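Local atomic coordinates of methylthioribose-1-phosphate isomerase (Saccharomyces cerevisiae, PDB entry 1W2W), a protein that catalyses the interconversion of methylthioribose-1-phosphate and methylthioribulose-1-phosphate in methionine salvage, the chain here being the N-terminal part of the longer enzyme. Residues Leu148-Asn151 against Met152-Gly155; Tyr137-Val140 against Cys141-Asp145; Ile180-Gly184 against Ser185-Ser189. All coordinates share one frame; numbering follows the deposited sequence.

Contact 1 (Leu148-Asn151 against Met152-Gly155)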
loop_
_atom_site.group_PDB
_atom_site.type_symbol
_atom_site.label_atom_id
_atom_site.label_comp_id
_atom_site.label_asym_id
_atom_site.label_seq_id
_atom_site.Cartn_x
_atom_site.Cartn_y
_atom_site.Cartn_z
ATOM N N LEU A 148 28.588 -1.744 -11.311
ATOM C CA LEU A 148 27.930 -1.668 -12.614
ATOM C C LEU A 148 28.156 -2.936 -13.437
ATOM O O LEU A 148 27.217 -3.484 -14.019
ATOM C CB LEU A 148 28.443 -0.445 -13.386
ATOM C CG LEU A 148 27.946 -0.271 -14.821
ATOM C CD1 LEU A 148 26.420 -0.093 -14.825
ATOM C CD2 LEU A 148 28.623 0.952 -15.413
ATOM N N ALA A 149 29.400 -3.403 -13.492
ATOM C CA ALA A 149 29.703 -4.588 -14.282
ATOM C C ALA A 149 28.981 -5.806 -13.703
ATOM O O ALA A 149 28.478 -6.649 -14.452
ATOM C CB ALA A 149 31.198 -4.853 -14.314
ATOM N N ASN A 150 28.943 -5.892 -12.375
ATOM C CA ASN A 150 28.314 -7.032 -11.724
ATOM C C ASN A 150 26.790 -6.946 -11.855
ATOM O O ASN A 150 26.116 -7.969 -11.939
ATOM C CB ASN A 150 28.739 -7.141 -10.250
ATOM C CG ASN A 150 30.181 -7.596 -10.084
ATOM O OD1 ASN A 150 30.754 -8.197 -10.991
ATOM N ND2 ASN A 150 30.775 -7.306 -8.924
ATOM N N ASN A 151 26.238 -5.735 -11.866
ATOM C CA ASN A 151 24.806 -5.599 -12.100
ATOM C C ASN A 151 24.448 -6.145 -13.476
ATOM O O ASN A 151 23.445 -6.849 -13.650
ATOM C CB ASN A 151 24.382 -4.135 -12.016
ATOM C CG ASN A 151 24.407 -3.620 -10.588
ATOM O OD1 ASN A 151 24.461 -4.402 -9.630
ATOM N ND2 ASN A 151 24.358 -2.302 -10.438
HETATM N N MSE A 152 25.266 -5.823 -14.466
HETATM C CA MSE A 152 24.997 -6.371 -15.796
HETATM C C MSE A 152 25.154 -7.884 -15.831
HETATM O O MSE A 152 24.321 -8.589 -16.409
HETATM C CB MSE A 152 25.862 -5.672 -16.835
HETATM C CG MSE A 152 25.497 -4.204 -16.885
HETATM SE SE MSE A 152 26.473 -3.249 -18.283
HETATM C CE MSE A 152 28.289 -3.605 -17.779
ATOM N N LYS A 153 26.211 -8.393 -15.211
ATOM C CA LYS A 153 26.407 -9.839 -15.112
ATOM C C LYS A 153 25.228 -10.554 -14.447
ATOM O O LYS A 153 24.717 -11.535 -14.990
ATOM C CB LYS A 153 27.683 -10.175 -14.335
ATOM C CG LYS A 153 28.959 -10.193 -15.166
ATOM C CD LYS A 153 30.185 -10.451 -14.284
ATOM C CE LYS A 153 30.213 -11.898 -13.789
ATOM N NZ LYS A 153 31.470 -12.630 -14.146
HETATM N N MSE A 154 24.807 -10.078 -13.278
HETATM C CA MSE A 154 23.725 -10.741 -12.548
HETATM C C MSE A 154 22.400 -10.594 -13.291
HETATM O O MSE A 154 21.533 -11.478 -13.254
HETATM C CB MSE A 154 23.629 -10.243 -11.095
HETATM C CG MSE A 154 22.852 -8.971 -10.836
HETATM SE SE MSE A 154 22.964 -8.653 -8.900
HETATM C CE MSE A 154 24.737 -7.760 -8.780
ATOM N N GLY A 155 22.239 -9.463 -13.965
ATOM C CA GLY A 155 21.041 -9.248 -14.759
ATOM C C GLY A 155 20.954 -10.323 -15.825
ATOM O O GLY A 155 19.924 -10.975 -15.984
#

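Contact 2 (Tyr137-Val140 against Cys141-Asp145)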
loop_
_atom_site.group_PDB
_atom_site.type_symbol
_atom_site.label_atom_id
_atom_site.label_comp_id
_atom_site.label_asym_id
_atom_site.label_seq_id
_atom_site.Cartn_x
_atom_site.Cartn_y
_atom_site.Cartn_z
ATOM N N TYR A 137 40.753 6.614 -3.603
ATOM C CA TYR A 137 40.289 6.914 -4.954
ATOM C C TYR A 137 40.208 5.628 -5.775
ATOM O O TYR A 137 39.197 5.356 -6.438
ATOM C CB TYR A 137 41.244 7.877 -5.671
ATOM C CG TYR A 137 40.868 8.112 -7.124
ATOM C CD1 TYR A 137 39.840 8.990 -7.464
ATOM C CD2 TYR A 137 41.541 7.460 -8.155
ATOM C CE1 TYR A 137 39.492 9.207 -8.802
ATOM C CE2 TYR A 137 41.199 7.674 -9.477
ATOM C CZ TYR A 137 40.180 8.543 -9.793
ATOM O OH TYR A 137 39.849 8.754 -11.116
ATOM N N ASN A 138 41.284 4.846 -5.742
ATOM C CA ASN A 138 41.280 3.558 -6.444
ATOM C C ASN A 138 40.146 2.676 -5.934
ATOM O O ASN A 138 39.457 2.017 -6.725
ATOM C CB ASN A 138 42.628 2.843 -6.309
ATOM C CG ASN A 138 43.713 3.521 -7.120
ATOM O OD1 ASN A 138 43.420 4.368 -7.965
ATOM N ND2 ASN A 138 44.964 3.161 -6.868
ATOM N N TYR A 139 39.948 2.667 -4.620
ATOM C CA TYR A 139 38.931 1.795 -4.040
ATOM C C TYR A 139 37.536 2.171 -4.531
ATOM O O TYR A 139 36.739 1.300 -4.933
ATOM C CB TYR A 139 38.948 1.803 -2.504
ATOM C CG TYR A 139 37.721 1.096 -1.969
ATOM C CD1 TYR A 139 37.646 -0.288 -1.980
ATOM C CD2 TYR A 139 36.633 1.812 -1.476
ATOM C CE1 TYR A 139 36.524 -0.946 -1.509
ATOM C CE2 TYR A 139 35.496 1.158 -0.996
ATOM C CZ TYR A 139 35.455 -0.221 -1.023
ATOM O OH TYR A 139 34.367 -0.917 -0.561
ATOM N N VAL A 140 37.223 3.463 -4.485
ATOM C CA VAL A 140 35.877 3.879 -4.875
ATOM C C VAL A 140 35.605 3.673 -6.366
ATOM O O VAL A 140 34.488 3.302 -6.752
ATOM C CB VAL A 140 35.507 5.303 -4.397
ATOM C CG1 VAL A 140 35.690 5.406 -2.890
ATOM C CG2 VAL A 140 36.309 6.375 -5.128
ATOM N N CYS A 141 36.619 3.888 -7.206
ATOM C CA CYS A 141 36.477 3.604 -8.623
ATOM C C CYS A 141 36.159 2.132 -8.831
ATOM O O CYS A 141 35.287 1.789 -9.637
ATOM C CB CYS A 141 37.736 3.993 -9.402
ATOM S SG CYS A 141 37.896 5.796 -9.542
ATOM N N GLU A 142 36.866 1.274 -8.101
ATOM C CA GLU A 142 36.681 -0.166 -8.243
ATOM C C GLU A 142 35.318 -0.600 -7.721
ATOM O O GLU A 142 34.639 -1.394 -8.375
ATOM C CB GLU A 142 37.792 -0.930 -7.534
ATOM C CG GLU A 142 39.100 -0.874 -8.311
ATOM C CD GLU A 142 40.301 -1.148 -7.433
ATOM O OE1 GLU A 142 40.141 -1.880 -6.429
ATOM O OE2 GLU A 142 41.394 -0.625 -7.758
ATOM N N LEU A 143 34.925 -0.070 -6.564
ATOM C CA LEU A 143 33.604 -0.348 -5.988
ATOM C C LEU A 143 32.507 -0.013 -7.005
ATOM O O LEU A 143 31.600 -0.819 -7.276
ATOM C CB LEU A 143 33.413 0.443 -4.683
ATOM C CG LEU A 143 32.021 0.394 -4.029
ATOM C CD1 LEU A 143 31.752 -0.981 -3.422
ATOM C CD2 LEU A 143 31.833 1.515 -3.003
ATOM N N ILE A 144 32.594 1.183 -7.578
ATOM C CA ILE A 144 31.590 1.645 -8.522
ATOM C C ILE A 144 31.664 0.836 -9.823
ATOM O O ILE A 144 30.649 0.365 -10.339
ATOM C CB ILE A 144 31.755 3.172 -8.766
ATOM C CG1 ILE A 144 31.339 3.952 -7.507
ATOM C CG2 ILE A 144 30.933 3.629 -9.981
ATOM C CD1 ILE A 144 31.834 5.389 -7.453
ATOM N N ASP A 145 32.858 0.665 -10.377
ATOM C CA ASP A 145 32.925 0.031 -11.691
ATOM C C ASP A 145 32.527 -1.444 -11.610
ATOM O O ASP A 145 31.864 -1.973 -12.511
ATOM C CB ASP A 145 34.327 0.168 -12.285
ATOM C CG ASP A 145 34.654 1.596 -12.668
ATOM O OD1 ASP A 145 33.732 2.447 -12.689
ATOM O OD2 ASP A 145 35.815 1.952 -12.971
#

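Contact 3 (Ile180-Gly184 against Ser185-Ser189)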
loop_
_atom_site.group_PDB
_atom_site.type_symbol
_atom_site.label_atom_id
_atom_site.label_comp_id
_atom_site.label_asym_id
_atom_site.label_seq_id
_atom_site.Cartn_x
_atom_site.Cartn_y
_atom_site.Cartn_z
ATOM N N ILE A 180 9.444 -5.321 -6.497
ATOM C CA ILE A 180 9.120 -4.490 -5.337
ATOM C C ILE A 180 10.269 -3.512 -5.132
ATOM O O ILE A 180 11.415 -3.798 -5.508
ATOM C CB ILE A 180 8.945 -5.377 -4.067
ATOM C CG1 ILE A 180 8.336 -4.588 -2.892
ATOM C CG2 ILE A 180 10.274 -6.042 -3.677
ATOM C CD1 ILE A 180 7.984 -5.480 -1.672
ATOM N N CYS A 181 9.947 -2.365 -4.544
ATOM C CA CYS A 181 10.940 -1.359 -4.164
ATOM C C CYS A 181 11.587 -0.756 -5.411
ATOM O O CYS A 181 10.983 -0.747 -6.494
ATOM C CB CYS A 181 12.007 -1.933 -3.223
ATOM S SG CYS A 181 12.782 -0.673 -2.155
ATOM N N ASN A 182 12.805 -0.252 -5.240
ATOM C CA ASN A 182 13.582 0.239 -6.368
ATOM C C ASN A 182 14.980 -0.371 -6.316
ATOM O O ASN A 182 15.712 -0.221 -5.325
ATOM C CB ASN A 182 13.645 1.776 -6.417
ATOM C CG ASN A 182 14.585 2.270 -7.514
ATOM O OD1 ASN A 182 15.751 2.592 -7.253
ATOM N ND2 ASN A 182 14.097 2.291 -8.749
ATOM N N THR A 183 15.335 -1.059 -7.394
ATOM C CA THR A 183 16.614 -1.751 -7.467
ATOM C C THR A 183 17.334 -1.423 -8.769
ATOM O O THR A 183 18.142 -2.222 -9.252
ATOM C CB THR A 183 16.411 -3.266 -7.369
ATOM O OG1 THR A 183 15.522 -3.695 -8.412
ATOM C CG2 THR A 183 15.711 -3.629 -6.054
ATOM N N GLY A 184 17.048 -0.252 -9.330
ATOM C CA GLY A 184 17.549 0.075 -10.657
ATOM C C GLY A 184 18.786 0.962 -10.607
ATOM O O GLY A 184 19.614 0.853 -9.707
ATOM N N SER A 185 18.905 1.846 -11.589
ATOM C CA SER A 185 20.011 2.799 -11.605
ATOM C C SER A 185 19.893 3.779 -10.448
ATOM O O SER A 185 20.898 4.337 -10.005
ATOM C CB SER A 185 20.031 3.537 -12.944
ATOM O OG SER A 185 20.188 2.600 -14.000
ATOM N N LEU A 186 18.677 3.979 -9.941
ATOM C CA LEU A 186 18.520 4.862 -8.790
ATOM C C LEU A 186 18.977 4.273 -7.459
ATOM O O LEU A 186 19.128 5.014 -6.484
ATOM C CB LEU A 186 17.090 5.413 -8.694
ATOM C CG LEU A 186 16.698 6.366 -9.829
ATOM C CD1 LEU A 186 15.174 6.526 -9.907
ATOM C CD2 LEU A 186 17.372 7.733 -9.648
ATOM N N ALA A 187 19.181 2.955 -7.421
ATOM C CA ALA A 187 19.552 2.263 -6.183
ATOM C C ALA A 187 21.007 1.808 -6.171
ATOM O O ALA A 187 21.460 1.217 -5.191
ATOM C CB ALA A 187 18.625 1.062 -5.951
ATOM N N THR A 188 21.728 2.081 -7.256
ATOM C CA THR A 188 23.022 1.434 -7.509
ATOM C C THR A 188 23.918 2.375 -8.318
ATOM O O THR A 188 23.616 3.554 -8.466
ATOM C CB THR A 188 22.875 0.087 -8.277
ATOM O OG1 THR A 188 22.435 0.311 -9.632
ATOM C CG2 THR A 188 21.836 -0.843 -7.651
ATOM N N SER A 189 25.014 1.855 -8.864
ATOM C CA SER A 189 25.857 2.660 -9.736
ATOM C C SER A 189 25.233 2.736 -11.133
ATOM O O SER A 189 25.743 3.460 -12.006
ATOM C CB SER A 189 27.268 2.054 -9.827
ATOM O OG SER A 189 27.208 0.797 -10.491
#

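Contact 1 (Leu148-Asn151 against Met152-Gly155)
The carboxamides of N150 and N151 are the flat groups here, and each meets its neighbour one turn on through its oxygen end. N151 OD1 lies 3.5 Å from CE of M154, the two side chains running alongside each other, while N150 OD1 stands 4.0 Å from CD of K153. The other end of the N151 amide, ND2, donates to the backbone oxygen of G190 and weakly to D147. M154, a selenomethionine, has CG wedged between its backbone N and carbonyl carbon (chi1 84°). With the chain bent at chi3, its methyl returns over the preceding turn and also comes to 3.5 Å from O of N150. The other selenomethionine, M152, folds back along the helix until CE is 3.9 Å from CA of A149, loosely against L148. Beneath these contacts runs regular helical bonding: M154 N donates to N150 O at 2.8 Å, and L148, A149 and N151 accept in the same way from M152, K153 and G155. The chemistry implies a division of labour within one buried amide: N151 gives its ND2 to the neighbouring loop and, weakly, to its own helix, which probably fixes its rotation, and turns its oxygen end to the selenium-bound methyl of M154.

Contact 2 (Tyr137-Val140 against Cys141-Asp145)
C141 lays its sulfur over one face of the Y137 ring, a Cys sulfur-aromatic contact between residues one helical turn apart. SG is 3.8 Å from the ring centroid, 20° off the normal, and displaced toward CZ of Y137, which it approaches to 3.6 Å. Both torsions matter: the tyrosine CG is anti to its own N (chi1 175°), whereas the cysteine sulfur sits beside its own N, and the two groups thereby converge. Apolar packing links Y139 and L143, whose side chains cross obliquely; CD2 of the leucine is 4.2 Å from CE2 of the tyrosine, and CB of L143 lies over one face of the Y139 ring, toward its rim. Hydrogen bonding is helical, with L143 N reaching Y139 O at 2.8 Å and C141, E142 and I144 bonded likewise to Y137, N138 and V140. CG1 of I144 lies close beside V140 O, the acceptor of its own backbone N, at 3.3 Å. Polar ends look elsewhere: Y137 OH bonds to R10 O, Y139 OH to S115 OG, and D145 forms a salt bridge with R10. The chemistry implies that each ring is probably held at two points, by its hydroxyl and by a sulfur or leucine over one face.

Contact 3 (Ile180-Gly184 against Ser185-Ser189)
G184, N182 and A187 carry this buried turn, and the carbonyl of G184 is its centre. Its oxygen accepts twice, from A187 N at 3.1 Å and from T188 OG1 at 2.9 Å, and the two donors come from opposite faces of the carbonyl plane. The amide stands 66° out of that plane, the hydroxyl 37°. The first bond closes a type I beta turn over S185 and L186. The second depends on the threonine torsion, OG1 lying between the backbone N and carbonyl carbon (chi1 69°), and the same hydroxyl oxygen accepts from G190 N. With a valine in place of T188, G184 O would probably keep only the turn bond of this pair, and G190 N would be left without its acceptor. N182 points into the turn: its OD1 rests 3.4 Å from CB of L186, the side chains crossing at a slant. CB of A187 lies 3.2 Å from the backbone O of N182, and that oxygen accepts from R51 NH2. At its far end N182 ND2 donates to an acidic side chain of another protein chain. The backbone N atoms of S185 and L186 likewise donate to acidic groups across that interface, tying the turn to the assembly. Just upstream, SG of C181, a predicted transition-state stabiliser, takes a weak bond from N182 N at 3.1 Å. The turn thus lies beside a probable catalytic position, in the loop that leaves strand 174-179 and leads to helix 194-210. T183 OG1 reaches L195 N on that helix, while T188 and S189 pack on helices 129-168 and 53-73.

Following the chain from its N terminus, contact 2 comes first, contact 1 next and contact 3 last; they run in series, and none nests within or crosses another. Contacts 2 and 1 occupy successive parts of helix 129-168 and close single helical turns, whereas contact 3 closes a tight turn after strand 174-179. The chain then folds back on the helix: S189 lies beside L148 and bonds to D147, T188 packs on N151, and a weaker bond joins S189 OG to I144 O. Contact 2 faces strand 6-9 and helices 53-73 and 111-124. Contacts 1 and 3 also meet another protein chain, by packing in contact 1 and through backbone and side-chain hydrogen bonds in contact 3.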